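Local coordinates for protein endonuclease IV (Thermus thermophilus, PDB 3AAM) that cleaves the phosphodiester backbone of DNA at apurinic or apyrimidinic sites during base excision repair, and also has 3'-5' exonuclease activity, at residues V138-G143 against A150-L155; T170-A175 against D217-L222; L205-G210 against E229-V234. One frame throughout, in Å; residues are numbered along the deposited sequence.

Interaction 1: V138-G143 against A150-L155; sequences VENTAG and ARFEEL
Asn140 carries CG between its own backbone N and carbonyl carbon (chi1 55°), and Leu155, with CG beside its backbone N (chi1 -77°), turns its branch toward the same spot. The result is that methyl CD2 of Leu155 rests against CB of Asn140, 3.5 Å away, leaving the amide beyond the apolar contact to do polar work. Asparagine suits this place because its two ends differ: OD1 accepts from the backbone N of Asp169, while ND2 donates a hydrogen bond to a bridging water at 2.9 Å. That water donates to the O of Thr141 and, at 2.8 Å, to the O of Ala150, so it ties the loop after the strand to the chain that enters the helix. The same ND2 sits at the edge of the Phe152 ring, 4.2 Å from CE1, with amide and ring planes 72° apart.

Further along, the backbones come close. The CA of Ala150 makes a C-H···O contact with the O of Thr141 at 3.5 Å. Its methyl CB lies 3.6 Å from CA of Gly143, where any side chain would run into that methyl; the positive phi of this residue suits glycine as well. Thr141 turns its hydroxyl OG1 to the O of Val148, which links the loop to the chain returning toward the helix. Glu139 O is buried by the contact and finds no partner in the model.

Strand 135-139 of the barrel thus leads through a short loop to Arg151, the N-cap of helix 152-159, the first half of a beta-alpha-beta unit completed by strand 165-169. Leu155 also packs on Val166 of that strand, and Phe152 stacks on Tyr178 and reaches Val187 and Leu191 of helix 184-194.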
ATOM      1  N   VAL A 138      -0.003  -3.757  -6.939  1.00  6.36           N
ATOM      2  CA  VAL A 138      -0.986  -4.748  -6.516  1.00  8.26           C
ATOM      3  C   VAL A 138      -0.422  -5.418  -5.271  1.00  7.64           C
ATOM      4  O   VAL A 138       0.755  -5.775  -5.232  1.00  8.68           O
ATOM      5  CB  VAL A 138      -1.249  -5.814  -7.610  1.00  9.69           C
ATOM      6  CG1 VAL A 138      -1.938  -5.166  -8.801  1.00 11.26           C
ATOM      7  CG2 VAL A 138       0.052  -6.468  -8.042  1.00 13.52           C
ATOM      8  N   GLU A 139      -1.259  -5.573  -4.251  1.00  8.04           N
ATOM      9  CA  GLU A 139      -0.820  -6.181  -2.999  1.00  7.37           C
ATOM     10  C   GLU A 139      -1.044  -7.681  -2.980  1.00  8.05           C
ATOM     11  O   GLU A 139      -1.947  -8.191  -3.638  1.00  9.91           O
ATOM     12  CB  GLU A 139      -1.597  -5.599  -1.808  1.00 11.68           C
ATOM     13  CG  GLU A 139      -2.029  -4.150  -1.944  1.00 14.70           C
ATOM     14  CD  GLU A 139      -2.934  -3.688  -0.801  1.00 14.24           C
ATOM     15  OE1 GLU A 139      -3.796  -4.477  -0.345  1.00 11.51           O
ATOM     16  OE2 GLU A 139      -2.795  -2.524  -0.369  1.00 12.25           O
ATOM     17  N   ASN A 140      -0.211  -8.389  -2.225  1.00  9.14           N
ATOM     18  CA  ASN A 140      -0.413  -9.819  -2.062  1.00  6.55           C
ATOM     19  C   ASN A 140      -1.519  -9.861  -1.009  1.00  8.75           C
ATOM     20  O   ASN A 140      -1.709  -8.893  -0.261  1.00  7.10           O
ATOM     21  CB  ASN A 140       0.848 -10.509  -1.542  1.00  6.93           C
ATOM     22  CG  ASN A 140       1.360  -9.896  -0.257  1.00  7.87           C
ATOM     23  OD1 ASN A 140       1.776  -8.739  -0.236  1.00  9.03           O
ATOM     24  ND2 ASN A 140       1.340 -10.671   0.821  1.00  6.91           N
ATOM     25  N   THR A 141      -2.254 -10.965  -0.943  1.00  7.79           N
ATOM     26  CA  THR A 141      -3.361 -11.077  -0.003  1.00  8.01           C
ATOM     27  C   THR A 141      -3.283 -12.282   0.922  1.00  7.96           C
ATOM     28  O   THR A 141      -2.422 -13.149   0.771  1.00  7.53           O
ATOM     29  CB  THR A 141      -4.698 -11.151  -0.752  1.00  9.21           C
ATOM     30  OG1 THR A 141      -4.752 -12.369  -1.506  1.00 10.35           O
ATOM     31  CG2 THR A 141      -4.833  -9.976  -1.704  1.00 11.47           C
ATOM     32  N   ALA A 142      -4.205 -12.324   1.881  1.00  9.53           N
ATOM     33  CA  ALA A 142      -4.277 -13.416   2.838  1.00 11.08           C
ATOM     34  C   ALA A 142      -4.783 -14.684   2.153  1.00 13.11           C
ATOM     35  O   ALA A 142      -4.626 -15.790   2.671  1.00 13.33           O
ATOM     36  CB  ALA A 142      -5.203 -13.032   3.988  1.00 11.60           C
ATOM     37  N   GLY A 143      -5.397 -14.517   0.986  1.00 13.19           N
ATOM     38  CA  GLY A 143      -5.903 -15.660   0.249  1.00 15.19           C
ATOM     39  C   GLY A 143      -7.150 -16.281   0.847  1.00 17.49           C
ATOM     40  O   GLY A 143      -7.853 -15.658   1.640  1.00 16.51           O
ATOM     41  N   ALA A 150      -2.542 -14.521  -3.314  1.00 10.88           N
ATOM     42  CA  ALA A 150      -1.978 -15.057  -2.077  1.00 11.40           C
ATOM     43  C   ALA A 150      -0.539 -15.507  -2.314  1.00 10.25           C
ATOM     44  O   ALA A 150       0.333 -15.302  -1.469  1.00 10.05           O
ATOM     45  CB  ALA A 150      -2.817 -16.232  -1.576  1.00 12.02           C
ATOM     46  N   ARG A 151      -0.299 -16.119  -3.469  1.00 10.97           N
ATOM     47  CA  ARG A 151       1.029 -16.606  -3.829  1.00 10.41           C
ATOM     48  C   ARG A 151       1.821 -15.563  -4.610  1.00 10.16           C
ATOM     49  O   ARG A 151       1.292 -14.922  -5.516  1.00 10.19           O
ATOM     50  CB  ARG A 151       0.905 -17.873  -4.677  1.00 12.40           C
ATOM     51  CG  ARG A 151       0.381 -19.082  -3.927  1.00 15.05           C
ATOM     52  CD  ARG A 151       1.443 -19.634  -2.992  1.00 16.57           C
ATOM     53  NE  ARG A 151       2.631 -20.061  -3.727  1.00 17.86           N
ATOM     54  CZ  ARG A 151       3.753 -20.481  -3.153  1.00 18.77           C
ATOM     55  NH1 ARG A 151       3.844 -20.531  -1.830  1.00 18.76           N
ATOM     56  NH2 ARG A 151       4.780 -20.856  -3.902  1.00 18.75           N
ATOM     57  N   PHE A 152       3.095 -15.402  -4.271  1.00  9.59           N
ATOM     58  CA  PHE A 152       3.920 -14.433  -4.974  1.00  9.40           C
ATOM     59  C   PHE A 152       3.981 -14.753  -6.463  1.00  9.64           C
ATOM     60  O   PHE A 152       4.024 -13.842  -7.288  1.00 10.12           O
ATOM     61  CB  PHE A 152       5.336 -14.389  -4.390  1.00  7.98           C
ATOM     62  CG  PHE A 152       5.390 -13.955  -2.948  1.00  8.07           C
ATOM     63  CD1 PHE A 152       4.424 -13.096  -2.428  1.00  7.73           C
ATOM     64  CD2 PHE A 152       6.427 -14.371  -2.121  1.00  6.92           C
ATOM     65  CE1 PHE A 152       4.492 -12.659  -1.103  1.00  7.33           C
ATOM     66  CE2 PHE A 152       6.506 -13.942  -0.797  1.00  9.15           C
ATOM     67  CZ  PHE A 152       5.537 -13.082  -0.288  1.00  8.04           C
ATOM     68  N   GLU A 153       3.974 -16.039  -6.810  1.00 10.51           N
ATOM     69  CA  GLU A 153       4.024 -16.436  -8.216  1.00 11.39           C
ATOM     70  C   GLU A 153       2.816 -15.925  -8.986  1.00 11.89           C
ATOM     71  O   GLU A 153       2.914 -15.633 -10.178  1.00 11.89           O
ATOM     72  CB  GLU A 153       4.081 -17.963  -8.365  1.00 10.86           C
ATOM     73  CG  GLU A 153       5.415 -18.611  -8.026  1.00 13.91           C
ATOM     74  CD  GLU A 153       5.714 -18.623  -6.539  1.00 16.31           C
ATOM     75  OE1 GLU A 153       4.779 -18.422  -5.734  1.00 17.19           O
ATOM     76  OE2 GLU A 153       6.888 -18.851  -6.178  1.00 17.56           O
ATOM     77  N   GLU A 154       1.670 -15.829  -8.315  1.00 11.35           N
ATOM     78  CA  GLU A 154       0.471 -15.346  -8.987  1.00 11.37           C
ATOM     79  C   GLU A 154       0.622 -13.859  -9.264  1.00 11.55           C
ATOM     80  O   GLU A 154       0.229 -13.378 -10.327  1.00 12.01           O
ATOM     81  CB  GLU A 154      -0.782 -15.600  -8.144  1.00 13.10           C
ATOM     82  CG  GLU A 154      -2.070 -15.241  -8.890  1.00 15.45           C
ATOM     83  CD  GLU A 154      -3.319 -15.796  -8.230  1.00 17.27           C
ATOM     84  OE1 GLU A 154      -3.796 -15.202  -7.242  1.00 20.04           O
ATOM     85  OE2 GLU A 154      -3.816 -16.839  -8.698  1.00 18.25           O
ATOM     86  N   LEU A 155       1.194 -13.135  -8.305  1.00 11.27           N
ATOM     87  CA  LEU A 155       1.411 -11.703  -8.479  1.00 13.10           C
ATOM     88  C   LEU A 155       2.381 -11.472  -9.624  1.00 11.70           C
ATOM     89  O   LEU A 155       2.220 -10.533 -10.401  1.00 11.53           O
ATOM     90  CB  LEU A 155       1.978 -11.072  -7.205  1.00 13.53           C
ATOM     91  CG  LEU A 155       1.014 -10.808  -6.049  1.00 16.59           C
ATOM     92  CD1 LEU A 155       0.472 -12.124  -5.528  1.00 20.44           C
ATOM     93  CD2 LEU A 155       1.730 -10.049  -4.943  1.00 16.15           C
TER
HETATM   94  O   HOH W   1       0.349 -13.352   0.558  1.00  9.59           O

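Interaction 2: T170-A175 against D217-L222; sequences TCHAYA and DHHAHL. With MN (manganese (II) ion), chain B.
A manganese site at the mouth of the TIM barrel joins His172, on the helix that follows strand 165-169, to Asp217 in the loop just before strand 219-220 and His219 in that strand. The metal is held by NE2 of His172 at 2.2 Å and by NE2 of His219 at 2.3 Å. Asp217 chelates it with both carboxylate oxygens, OD1 at 2.4 Å and OD2 at 2.5 Å. A water and one further ligand atom, from outside the two segments, complete the coordination.

Asp217 extends CG opposite its backbone N (chi1 -180°), which carries the carboxylate across to the ion. Its plane stands 85° to the His172 ring, and NE2 of that histidine is 3.2 Å from OD2 because both bind the same metal. The two imidazoles meet rim to rim, their planes 49° apart, neither lying over the other. Histidine serves well in both positions, since one ring nitrogen can bind the metal while the other is held from behind: ND1 of His172 is hydrogen-bonded to the O of Asn140 and ND1 of His219 to the O of Glu248. These second-shell carbonyls fix the rotation of the rings.

Beside the metal ligands, Cys171 packs its SG 3.8 Å from the O of His218 and 3.9 Å from CD2 of His219, a small side chain that fits between helix and loop. A metal site of histidines and acids at one end of a TIM barrel is typical of the AP endonuclease 2 family, whose cofactor is zinc; manganese occupies the site here.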
ATOM      1  N   THR A 170       3.108  -7.629   4.802  1.00  5.09           N
ATOM      2  CA  THR A 170       3.583  -8.693   5.677  1.00  6.41           C
ATOM      3  C   THR A 170       2.480  -9.415   6.453  1.00  6.52           C
ATOM      4  O   THR A 170       2.610 -10.604   6.758  1.00  7.10           O
ATOM      5  CB  THR A 170       4.607  -8.134   6.661  1.00  5.69           C
ATOM      6  OG1 THR A 170       4.112  -6.901   7.196  1.00  5.59           O
ATOM      7  CG2 THR A 170       5.934  -7.878   5.955  1.00  7.07           C
ATOM      8  N   CYS A 171       1.407  -8.706   6.783  1.00  5.64           N
ATOM      9  CA  CYS A 171       0.295  -9.321   7.506  1.00  6.05           C
ATOM     10  C   CYS A 171      -0.387 -10.295   6.560  1.00  5.98           C
ATOM     11  O   CYS A 171      -0.659 -11.443   6.917  1.00  6.99           O
ATOM     12  CB  CYS A 171      -0.711  -8.258   7.961  1.00  7.55           C
ATOM     13  SG  CYS A 171      -2.206  -8.926   8.751  1.00  9.67           S
ATOM     14  N   HIS A 172      -0.661  -9.832   5.345  1.00  7.36           N
ATOM     15  CA  HIS A 172      -1.306 -10.677   4.345  1.00  6.90           C
ATOM     16  C   HIS A 172      -0.467 -11.917   4.062  1.00  7.48           C
ATOM     17  O   HIS A 172      -0.995 -13.029   3.982  1.00  8.51           O
ATOM     18  CB  HIS A 172      -1.503  -9.905   3.041  1.00  6.16           C
ATOM     19  CG  HIS A 172      -2.449  -8.752   3.154  1.00  6.62           C
ATOM     20  ND1 HIS A 172      -2.733  -7.922   2.093  1.00  8.24           N
ATOM     21  CD2 HIS A 172      -3.172  -8.286   4.201  1.00  8.45           C
ATOM     22  CE1 HIS A 172      -3.588  -6.992   2.481  1.00  8.74           C
ATOM     23  NE2 HIS A 172      -3.869  -7.190   3.755  1.00  8.27           N
ATOM     24  N   ALA A 173       0.839 -11.718   3.914  1.00  8.19           N
ATOM     25  CA  ALA A 173       1.752 -12.820   3.631  1.00  6.54           C
ATOM     26  C   ALA A 173       1.716 -13.855   4.748  1.00  8.22           C
ATOM     27  O   ALA A 173       1.633 -15.056   4.492  1.00  7.08           O
ATOM     28  CB  ALA A 173       3.176 -12.294   3.449  1.00  8.06           C
ATOM     29  N   TYR A 174       1.766 -13.380   5.987  1.00  7.31           N
ATOM     30  CA  TYR A 174       1.744 -14.269   7.142  1.00  7.23           C
ATOM     31  C   TYR A 174       0.439 -15.058   7.150  1.00  8.66           C
ATOM     32  O   TYR A 174       0.439 -16.278   7.323  1.00  8.87           O
ATOM     33  CB  TYR A 174       1.877 -13.449   8.427  1.00  7.62           C
ATOM     34  CG  TYR A 174       2.166 -14.270   9.664  1.00  8.68           C
ATOM     35  CD1 TYR A 174       3.333 -15.022   9.763  1.00  8.78           C
ATOM     36  CD2 TYR A 174       1.277 -14.287  10.735  1.00  8.88           C
ATOM     37  CE1 TYR A 174       3.611 -15.774  10.900  1.00 10.64           C
ATOM     38  CE2 TYR A 174       1.545 -15.035  11.879  1.00 10.70           C
ATOM     39  CZ  TYR A 174       2.714 -15.776  11.952  1.00 11.21           C
ATOM     40  OH  TYR A 174       2.989 -16.521  13.076  1.00 14.92           O
ATOM     41  N   ALA A 175      -0.675 -14.358   6.951  1.00  8.51           N
ATOM     42  CA  ALA A 175      -1.983 -15.002   6.946  1.00  9.00           C
ATOM     43  C   ALA A 175      -2.106 -16.024   5.826  1.00  9.40           C
ATOM     44  O   ALA A 175      -2.843 -16.997   5.949  1.00  9.88           O
ATOM     45  CB  ALA A 175      -3.084 -13.955   6.820  1.00  9.50           C
ATOM     46  N   ASP A 217      -7.129 -11.532   7.931  1.00 15.25           N
ATOM     47  CA  ASP A 217      -6.511 -10.260   7.572  1.00 14.73           C
ATOM     48  C   ASP A 217      -6.902  -9.233   8.626  1.00 14.48           C
ATOM     49  O   ASP A 217      -7.901  -8.534   8.485  1.00 15.00           O
ATOM     50  CB  ASP A 217      -6.998  -9.808   6.189  1.00 15.36           C
ATOM     51  CG  ASP A 217      -6.386  -8.483   5.750  1.00 16.47           C
ATOM     52  OD1 ASP A 217      -5.485  -7.972   6.445  1.00 15.91           O
ATOM     53  OD2 ASP A 217      -6.806  -7.952   4.700  1.00 16.79           O
ATOM     54  N   HIS A 218      -6.099  -9.154   9.682  1.00 12.30           N
ATOM     55  CA  HIS A 218      -6.357  -8.238  10.788  1.00 13.12           C
ATOM     56  C   HIS A 218      -5.022  -7.610  11.199  1.00 11.63           C
ATOM     57  O   HIS A 218      -4.221  -8.233  11.896  1.00 11.80           O
ATOM     58  CB  HIS A 218      -6.973  -9.038  11.941  1.00 15.83           C
ATOM     59  CG  HIS A 218      -7.521  -8.199  13.052  1.00 19.45           C
ATOM     60  ND1 HIS A 218      -8.241  -8.738  14.098  1.00 21.67           N
ATOM     61  CD2 HIS A 218      -7.454  -6.867  13.286  1.00 21.10           C
ATOM     62  CE1 HIS A 218      -8.594  -7.773  14.929  1.00 22.03           C
ATOM     63  NE2 HIS A 218      -8.129  -6.628  14.460  1.00 24.23           N
ATOM     64  N   HIS A 219      -4.789  -6.376  10.763  1.00 11.23           N
ATOM     65  CA  HIS A 219      -3.540  -5.678  11.062  1.00  9.45           C
ATOM     66  C   HIS A 219      -3.361  -5.396  12.549  1.00  9.76           C
ATOM     67  O   HIS A 219      -4.333  -5.219  13.281  1.00 10.89           O
ATOM     68  CB  HIS A 219      -3.466  -4.335  10.332  1.00  8.73           C
ATOM     69  CG  HIS A 219      -3.718  -4.412   8.858  1.00  9.40           C
ATOM     70  ND1 HIS A 219      -3.788  -3.286   8.066  1.00  9.51           N
ATOM     71  CD2 HIS A 219      -3.942  -5.464   8.036  1.00  9.64           C
ATOM     72  CE1 HIS A 219      -4.046  -3.641   6.820  1.00  9.64           C
ATOM     73  NE2 HIS A 219      -4.145  -4.957   6.776  1.00  8.12           N
ATOM     74  N   ALA A 220      -2.102  -5.352  12.974  1.00  8.03           N
ATOM     75  CA  ALA A 220      -1.749  -5.051  14.352  1.00  7.53           C
ATOM     76  C   ALA A 220      -0.562  -4.093  14.337  1.00  7.20           C
ATOM     77  O   ALA A 220       0.247  -4.114  13.404  1.00  7.00           O
ATOM     78  CB  ALA A 220      -1.376  -6.326  15.099  1.00  6.98           C
ATOM     79  N   HIS A 221      -0.475  -3.249  15.362  1.00  7.43           N
ATOM     80  CA  HIS A 221       0.620  -2.290  15.490  1.00  6.73           C
ATOM     81  C   HIS A 221       1.946  -3.040  15.588  1.00  6.41           C
ATOM     82  O   HIS A 221       1.973  -4.245  15.849  1.00  7.00           O
ATOM     83  CB  HIS A 221       0.451  -1.442  16.755  1.00  7.33           C
ATOM     84  CG  HIS A 221      -0.796  -0.615  16.778  1.00  7.75           C
ATOM     85  ND1 HIS A 221      -1.085   0.327  15.815  1.00  6.05           N
ATOM     86  CD2 HIS A 221      -1.820  -0.573  17.663  1.00  8.71           C
ATOM     87  CE1 HIS A 221      -2.232   0.915  16.105  1.00  6.23           C
ATOM     88  NE2 HIS A 221      -2.700   0.386  17.222  1.00  8.50           N
ATOM     89  N   LEU A 222       3.047  -2.324  15.387  1.00  6.36           N
ATOM     90  CA  LEU A 222       4.362  -2.942  15.480  1.00  6.63           C
ATOM     91  C   LEU A 222       4.549  -3.541  16.873  1.00  8.51           C
ATOM     92  O   LEU A 222       4.184  -2.929  17.878  1.00  9.06           O
ATOM     93  CB  LEU A 222       5.450  -1.907  15.191  1.00  6.09           C
ATOM     94  CG  LEU A 222       5.327  -1.240  13.817  1.00  6.46           C
ATOM     95  CD1 LEU A 222       6.415  -0.192  13.665  1.00  8.12           C
ATOM     96  CD2 LEU A 222       5.424  -2.285  12.714  1.00  9.11           C
TER
HETATM   97 MN    MN B 271      -5.257  -6.036   5.089  1.00 13.30          MN
HETATM   98  O   HOH W   2      -7.338  -5.075   6.114  1.00 18.81           O

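Interaction 3: L205-G210 against E229-V234; sequences LNDSVG and EGLKRV
One face of the Asp207 carboxylate is overlaid by methyl CD1 of Leu231, which sits toward the CB side, 3.8 Å from CB. The oxygens are occupied elsewhere. OD1 takes the N-H of Ser208 at 2.6 Å on its anti side, 16° out of the plane, and also that of Ile227, while OD2 accepts from the backbone N of Gly228. An aspartate suits this place because its short acid can gather the N-H groups of the loop while its CB stays against the leucine.

The apolar core of the contact is Leu205 with Leu231 and Val234. Leu205 swings CG away from its backbone N (chi1 -160°), which brings CD1 to the helix, 3.9 Å from CD2 of Leu231 and 3.8 Å from CG1 of Val234. It runs antiparallel alongside both, so methyls meet flank to flank; a long branched leucine suits this buried apolar place because one methyl reaches both partners. An alanine here has no CD1 to lie between Leu231 CD2 and Val234 CG1, and this is likely to leave a gap between strand and helix.

Leu231 also touches Trp266, and Leu205 Phe263, both of helix 253-267. Strand 202-208, helix 230-235 and strand 244-247, parallel to the first, form a beta-alpha-beta crossover of the TIM barrel, with short strand 219-220 inserted in the loop.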
ATOM      1  N   LEU A 205       4.007  -2.723   6.069  1.00  4.88           N
ATOM      2  CA  LEU A 205       4.614  -3.435   7.185  1.00  5.85           C
ATOM      3  C   LEU A 205       3.666  -3.617   8.362  1.00  6.60           C
ATOM      4  O   LEU A 205       3.923  -3.152   9.470  1.00  8.09           O
ATOM      5  CB  LEU A 205       5.878  -2.690   7.633  1.00  7.76           C
ATOM      6  CG  LEU A 205       6.912  -3.478   8.441  1.00  6.41           C
ATOM      7  CD1 LEU A 205       7.597  -4.508   7.542  1.00  7.92           C
ATOM      8  CD2 LEU A 205       7.940  -2.520   9.016  1.00  6.73           C
ATOM      9  N   ASN A 206       2.566  -4.306   8.098  1.00  5.52           N
ATOM     10  CA  ASN A 206       1.552  -4.577   9.106  1.00  5.71           C
ATOM     11  C   ASN A 206       1.854  -5.831   9.916  1.00  6.72           C
ATOM     12  O   ASN A 206       2.290  -6.837   9.358  1.00  7.15           O
ATOM     13  CB  ASN A 206       0.193  -4.771   8.425  1.00  4.54           C
ATOM     14  CG  ASN A 206      -0.291  -3.523   7.724  1.00  6.04           C
ATOM     15  OD1 ASN A 206      -0.724  -3.568   6.569  1.00  8.12           O
ATOM     16  ND2 ASN A 206      -0.228  -2.404   8.418  1.00  6.13           N
ATOM     17  N   ASP A 207       1.642  -5.779  11.227  1.00  7.24           N
ATOM     18  CA  ASP A 207       1.834  -6.987  12.010  1.00  6.75           C
ATOM     19  C   ASP A 207       0.477  -7.673  11.863  1.00  8.27           C
ATOM     20  O   ASP A 207      -0.453  -7.092  11.299  1.00  7.68           O
ATOM     21  CB  ASP A 207       2.144  -6.699  13.478  1.00  7.39           C
ATOM     22  CG  ASP A 207       2.792  -7.893  14.174  1.00 10.11           C
ATOM     23  OD1 ASP A 207       2.488  -9.045  13.786  1.00 10.08           O
ATOM     24  OD2 ASP A 207       3.595  -7.688  15.112  1.00 10.25           O
ATOM     25  N   SER A 208       0.353  -8.888  12.374  1.00  8.42           N
ATOM     26  CA  SER A 208      -0.875  -9.653  12.213  1.00  9.14           C
ATOM     27  C   SER A 208      -1.502 -10.189  13.492  1.00  9.38           C
ATOM     28  O   SER A 208      -0.808 -10.700  14.366  1.00 10.32           O
ATOM     29  CB  SER A 208      -0.585 -10.821  11.262  1.00 10.71           C
ATOM     30  OG  SER A 208      -1.658 -11.740  11.174  1.00 12.14           O
ATOM     31  N   VAL A 209      -2.824 -10.068  13.587  1.00 10.65           N
ATOM     32  CA  VAL A 209      -3.556 -10.589  14.733  1.00 11.32           C
ATOM     33  C   VAL A 209      -3.737 -12.083  14.471  1.00 12.03           C
ATOM     34  O   VAL A 209      -3.662 -12.902  15.389  1.00 13.41           O
ATOM     35  CB  VAL A 209      -4.947  -9.921  14.873  1.00 10.84           C
ATOM     36  CG1 VAL A 209      -5.778 -10.649  15.929  1.00 10.40           C
ATOM     37  CG2 VAL A 209      -4.787  -8.463  15.259  1.00 12.63           C
ATOM     38  N   GLY A 210      -3.961 -12.427  13.206  1.00 12.29           N
ATOM     39  CA  GLY A 210      -4.144 -13.816  12.829  1.00 12.27           C
ATOM     40  C   GLY A 210      -2.844 -14.595  12.788  1.00 12.45           C
ATOM     41  O   GLY A 210      -1.766 -14.021  12.624  1.00 14.31           O
ATOM     42  N   GLU A 229       9.120  -9.114  16.136  1.00 12.84           N
ATOM     43  CA  GLU A 229      10.408  -8.660  15.632  1.00 13.03           C
ATOM     44  C   GLU A 229      10.711  -9.154  14.225  1.00 12.23           C
ATOM     45  O   GLU A 229      11.691  -8.731  13.611  1.00 11.57           O
ATOM     46  CB  GLU A 229      11.524  -9.066  16.600  1.00 15.09           C
ATOM     47  CG  GLU A 229      11.416  -8.394  17.965  1.00 18.44           C
ATOM     48  CD  GLU A 229      11.661  -6.892  17.919  1.00 18.73           C
ATOM     49  OE1 GLU A 229      11.680  -6.311  16.815  1.00 22.34           O
ATOM     50  OE2 GLU A 229      11.825  -6.285  18.999  1.00 20.34           O
ATOM     51  N   GLY A 230       9.871 -10.046  13.710  1.00 10.97           N
ATOM     52  CA  GLY A 230      10.077 -10.527  12.358  1.00  9.31           C
ATOM     53  C   GLY A 230       9.997  -9.345  11.405  1.00  7.85           C
ATOM     54  O   GLY A 230      10.683  -9.305  10.382  1.00  9.37           O
ATOM     55  N   LEU A 231       9.154  -8.372  11.745  1.00  6.78           N
ATOM     56  CA  LEU A 231       9.004  -7.183  10.913  1.00  6.69           C
ATOM     57  C   LEU A 231      10.258  -6.323  10.948  1.00  7.21           C
ATOM     58  O   LEU A 231      10.535  -5.581  10.006  1.00  7.50           O
ATOM     59  CB  LEU A 231       7.796  -6.352  11.359  1.00  6.71           C
ATOM     60  CG  LEU A 231       6.428  -7.003  11.152  1.00  7.28           C
ATOM     61  CD1 LEU A 231       5.344  -6.002  11.504  1.00  6.81           C
ATOM     62  CD2 LEU A 231       6.278  -7.458   9.702  1.00  7.01           C
ATOM     63  N   LYS A 232      11.015  -6.411  12.038  1.00  8.56           N
ATOM     64  CA  LYS A 232      12.252  -5.656  12.145  1.00  8.16           C
ATOM     65  C   LYS A 232      13.206  -6.168  11.064  1.00  8.72           C
ATOM     66  O   LYS A 232      13.876  -5.388  10.391  1.00  7.85           O
ATOM     67  CB  LYS A 232      12.887  -5.851  13.525  1.00  9.95           C
ATOM     68  CG  LYS A 232      14.254  -5.186  13.677  1.00 12.25           C
ATOM     69  CD  LYS A 232      14.903  -5.511  15.025  1.00 14.81           C
ATOM     70  CE  LYS A 232      15.233  -6.994  15.142  1.00 19.13           C
ATOM     71  NZ  LYS A 232      15.945  -7.328  16.414  1.00 22.99           N
ATOM     72  N   ARG A 233      13.244  -7.486  10.899  1.00  9.69           N
ATOM     73  CA  ARG A 233      14.113  -8.112   9.911  1.00 10.82           C
ATOM     74  C   ARG A 233      13.727  -7.744   8.481  1.00  8.74           C
ATOM     75  O   ARG A 233      14.587  -7.665   7.603  1.00 10.01           O
ATOM     76  CB  ARG A 233      14.102  -9.628  10.103  1.00 13.86           C
ATOM     77  CG  ARG A 233      14.786 -10.083  11.389  1.00 21.08           C
ATOM     78  CD  ARG A 233      16.271 -10.365  11.171  1.00 24.91           C
ATOM     79  NE  ARG A 233      17.030  -9.187  10.752  1.00 28.99           N
ATOM     80  CZ  ARG A 233      17.341  -8.171  11.550  1.00 31.01           C
ATOM     81  NH1 ARG A 233      18.035  -7.144  11.078  1.00 31.18           N
ATOM     82  NH2 ARG A 233      16.966  -8.185  12.824  1.00 33.03           N
ATOM     83  N   VAL A 234      12.438  -7.519   8.243  1.00  8.96           N
ATOM     84  CA  VAL A 234      11.977  -7.122   6.914  1.00  7.50           C
ATOM     85  C   VAL A 234      12.341  -5.652   6.690  1.00  6.18           C
ATOM     86  O   VAL A 234      12.904  -5.282   5.656  1.00  7.65           O
ATOM     87  CB  VAL A 234      10.440  -7.300   6.774  1.00  6.76           C
ATOM     88  CG1 VAL A 234       9.951  -6.693   5.463  1.00  7.14           C
ATOM     89  CG2 VAL A 234      10.087  -8.776   6.813  1.00  8.09           C
TER

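Overall arrangement
The three contacts follow successive strands round one wall of the barrel, and interaction 2, with its manganese, lies between the others. Its centre is about 13 Å from that of interaction 1 and about 7 Å from that of interaction 3. Interaction 1 gives His172 its second-shell partner and packs Ala142 CB 3.7 Å from Ala175 CB; its Glu139 side chain comes within about 6 Å of the metal. On the other flank, Thr170 OG1, 2.8 Å from Asn206 O, ties the helix carrying His172 to strand 202-208, and Val209 N, 2.9 Å from His218 O, ties the residue after that strand to the metal-binding loop. Interactions 1 and 3 do not touch.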